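Peptide/nickel transport system substrate-binding protein (PDB 5KZT) binds peptides as an OppA-type solute-binding protein and probably delivers them to an oligopeptide transporter for uptake. Local coordinates at residues Q387-L390 and Q391-L394. Sequence-based numbering, arbitrary orientation.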
ATOM      1  N   GLN A 387       8.343 -19.631 -12.026  1.00 23.70           N
ATOM      2  CA  GLN A 387       9.507 -20.174 -12.743  1.00 24.20           C
ATOM      3  C   GLN A 387       9.098 -21.407 -13.578  1.00 25.95           C
ATOM      4  O   GLN A 387       9.400 -21.485 -14.783  1.00 25.57           O
ATOM      5  CB  GLN A 387      10.615 -20.532 -11.758  1.00 24.40           C
ATOM      6  CG  GLN A 387      11.822 -21.281 -12.338  1.00 25.34           C
ATOM      7  CD  GLN A 387      12.827 -21.658 -11.263  1.00 26.00           C
ATOM      8  OE1 GLN A 387      12.554 -22.488 -10.389  1.00 26.43           O
ATOM      9  NE2 GLN A 387      14.002 -21.080 -11.341  1.00 26.05           N
ATOM     10  N   ASP A 388       8.419 -22.350 -12.925  1.00 26.67           N
ATOM     11  CA  ASP A 388       7.891 -23.564 -13.581  1.00 28.48           C
ATOM     12  C   ASP A 388       7.030 -23.214 -14.810  1.00 28.09           C
ATOM     13  O   ASP A 388       7.251 -23.762 -15.894  1.00 29.04           O
ATOM     14  CB  ASP A 388       7.192 -24.489 -12.533  1.00 30.31           C
ATOM     15  CG  ASP A 388       5.771 -24.978 -12.935  1.00 32.35           C
ATOM     16  OD1 ASP A 388       5.667 -25.847 -13.838  1.00 33.37           O
ATOM     17  OD2 ASP A 388       4.763 -24.534 -12.269  1.00 32.33           O
ATOM     18  N   GLN A 389       6.106 -22.264 -14.651  1.00 26.50           N
ATOM     19  CA  GLN A 389       5.164 -21.900 -15.710  1.00 26.21           C
ATOM     20  C   GLN A 389       5.872 -21.303 -16.922  1.00 25.85           C
ATOM     21  O   GLN A 389       5.692 -21.757 -18.064  1.00 26.48           O
ATOM     22  CB  GLN A 389       4.130 -20.911 -15.179  1.00 25.81           C
ATOM     23  CG  GLN A 389       3.167 -21.518 -14.169  1.00 26.13           C
ATOM     24  CD  GLN A 389       2.028 -22.275 -14.813  1.00 27.79           C
ATOM     25  OE1 GLN A 389       1.359 -21.765 -15.710  1.00 27.95           O
ATOM     26  NE2 GLN A 389       1.792 -23.498 -14.357  1.00 29.30           N
ATOM     27  N   LEU A 390       6.716 -20.324 -16.659  1.00 24.42           N
ATOM     28  CA  LEU A 390       7.407 -19.628 -17.726  1.00 24.74           C
ATOM     29  C   LEU A 390       8.422 -20.540 -18.434  1.00 25.68           C
ATOM     30  O   LEU A 390       8.469 -20.560 -19.668  1.00 26.25           O
ATOM     31  CB  LEU A 390       8.070 -18.364 -17.190  1.00 23.55           C
ATOM     32  CG  LEU A 390       7.122 -17.335 -16.580  1.00 23.07           C
ATOM     33  CD1 LEU A 390       7.935 -16.206 -15.965  1.00 22.44           C
ATOM     34  CD2 LEU A 390       6.096 -16.816 -17.574  1.00 23.42           C
ATOM     35  N   GLN A 391       9.205 -21.311 -17.673  1.00 26.28           N
ATOM     36  CA  GLN A 391      10.227 -22.177 -18.289  1.00 27.68           C
ATOM     37  C   GLN A 391       9.622 -23.295 -19.142  1.00 29.43           C
ATOM     38  O   GLN A 391      10.087 -23.531 -20.270  1.00 30.03           O
ATOM     39  CB  GLN A 391      11.211 -22.716 -17.249  1.00 28.10           C
ATOM     40  CG  GLN A 391      12.115 -21.612 -16.693  1.00 27.20           C
ATOM     41  CD  GLN A 391      13.151 -22.067 -15.676  1.00 27.76           C
ATOM     42  OE1 GLN A 391      14.047 -21.302 -15.337  1.00 27.68           O
ATOM     43  NE2 GLN A 391      13.029 -23.294 -15.175  1.00 28.66           N
ATOM     44  N   LYS A 392       8.574 -23.952 -18.649  1.00 29.96           N
ATOM     45  CA  LYS A 392       7.955 -25.028 -19.425  1.00 31.92           C
ATOM     46  C   LYS A 392       7.265 -24.506 -20.692  1.00 31.48           C
ATOM     47  O   LYS A 392       7.254 -25.195 -21.699  1.00 33.00           O
ATOM     48  CB  LYS A 392       6.983 -25.860 -18.581  1.00 33.45           C
ATOM     49  CG  LYS A 392       5.588 -25.270 -18.430  1.00 33.84           C
ATOM     50  CD  LYS A 392       4.661 -26.197 -17.666  1.00 35.93           C
ATOM     51  CE  LYS A 392       3.291 -25.560 -17.506  1.00 36.26           C
ATOM     52  NZ  LYS A 392       2.551 -26.237 -16.412  1.00 38.03           N
ATOM     53  N   ASN A 393       6.688 -23.305 -20.628  1.00 29.87           N
ATOM     54  CA  ASN A 393       5.881 -22.755 -21.731  1.00 30.00           C
ATOM     55  C   ASN A 393       6.691 -21.990 -22.797  1.00 29.73           C
ATOM     56  O   ASN A 393       6.269 -21.943 -23.950  1.00 29.90           O
ATOM     57  CB  ASN A 393       4.752 -21.847 -21.196  1.00 29.24           C
ATOM     58  CG  ASN A 393       3.622 -22.631 -20.511  1.00 30.16           C
ATOM     59  OD1 ASN A 393       3.330 -23.753 -20.879  1.00 31.79           O
ATOM     60  ND2 ASN A 393       2.959 -22.009 -19.541  1.00 29.48           N
ATOM     61  N   LEU A 394       7.828 -21.407 -22.408  1.00 28.48           N
ATOM     62  CA  LEU A 394       8.607 -20.541 -23.279  1.00 28.75           C
ATOM     63  C   LEU A 394      10.037 -21.071 -23.481  1.00 29.64           C
ATOM     64  O   LEU A 394      10.941 -20.770 -22.697  1.00 29.26           O
ATOM     65  CB  LEU A 394       8.635 -19.128 -22.693  1.00 27.27           C
ATOM     66  CG  LEU A 394       7.291 -18.439 -22.466  1.00 26.83           C
ATOM     67  CD1 LEU A 394       7.563 -17.037 -21.965  1.00 25.91           C
ATOM     68  CD2 LEU A 394       6.449 -18.385 -23.733  1.00 28.16           C
TER
HETATM   69  O   HOH W   1       0.715 -23.190 -18.040  1.00 27.18           O
HETATM   70  O   HOH W   2      -0.350 -25.088 -14.985  1.00 32.55           O
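Q387 and Q391, one helical turn apart, run side by side in the same direction. Their amide planes differ by only 28°, yet the two amides do not bond each other: the touch is CG of Q387 against CD of Q391 at 3.7 Å. Instead, Q387 NE2 donates to V399 O and Q391 OE1 accepts from V399 N, so the backbone N-H and C=O of this strand residue are both held. Behind them, Q391 N donates to Q387 O at 2.9 Å in a nearly straight bond. Toward the C-terminus the i to i+4 bonds bend: L394 N still reaches L390 O at 2.9 Å, but with an N-H...O angle of 140°, and L394 is the first residue to leave helical angles. The tightly packed part lies at L390 and L394 together with Q389 and N393, all four buried.

Q389 and N393 are linked to each other through a water while each is also bonded directly to neighbouring backbone. Their amides are nearly perpendicular, and the water gives to Q389 OE1 at 2.8 Å and accepts from N393 ND2. The same two atoms also bond D302 N and A300 O respectively, which would limit the rotation of both amides. K392, exposed, and D388, partly exposed, mark the loose side: with CG set between backbone N and carbonyl carbon (chi1 83°), the extended lysine chain runs alongside D388, but NZ stops 4.1 Å from D388 OD1, beyond a salt bridge. A second water, 2.7 Å from Q389 NE2, reaches K392 NZ only weakly.

Residues 387-393 form the last two turns of helix 377-393, the crossover of a beta-alpha-beta unit between the parallel strands 367-374 and 397-404, and L394 follows them. L390 packs on L397 of the second strand and I297 of helix 291-299, while L394 touches A296 and I297 of that helix and W355 of helix 348-362.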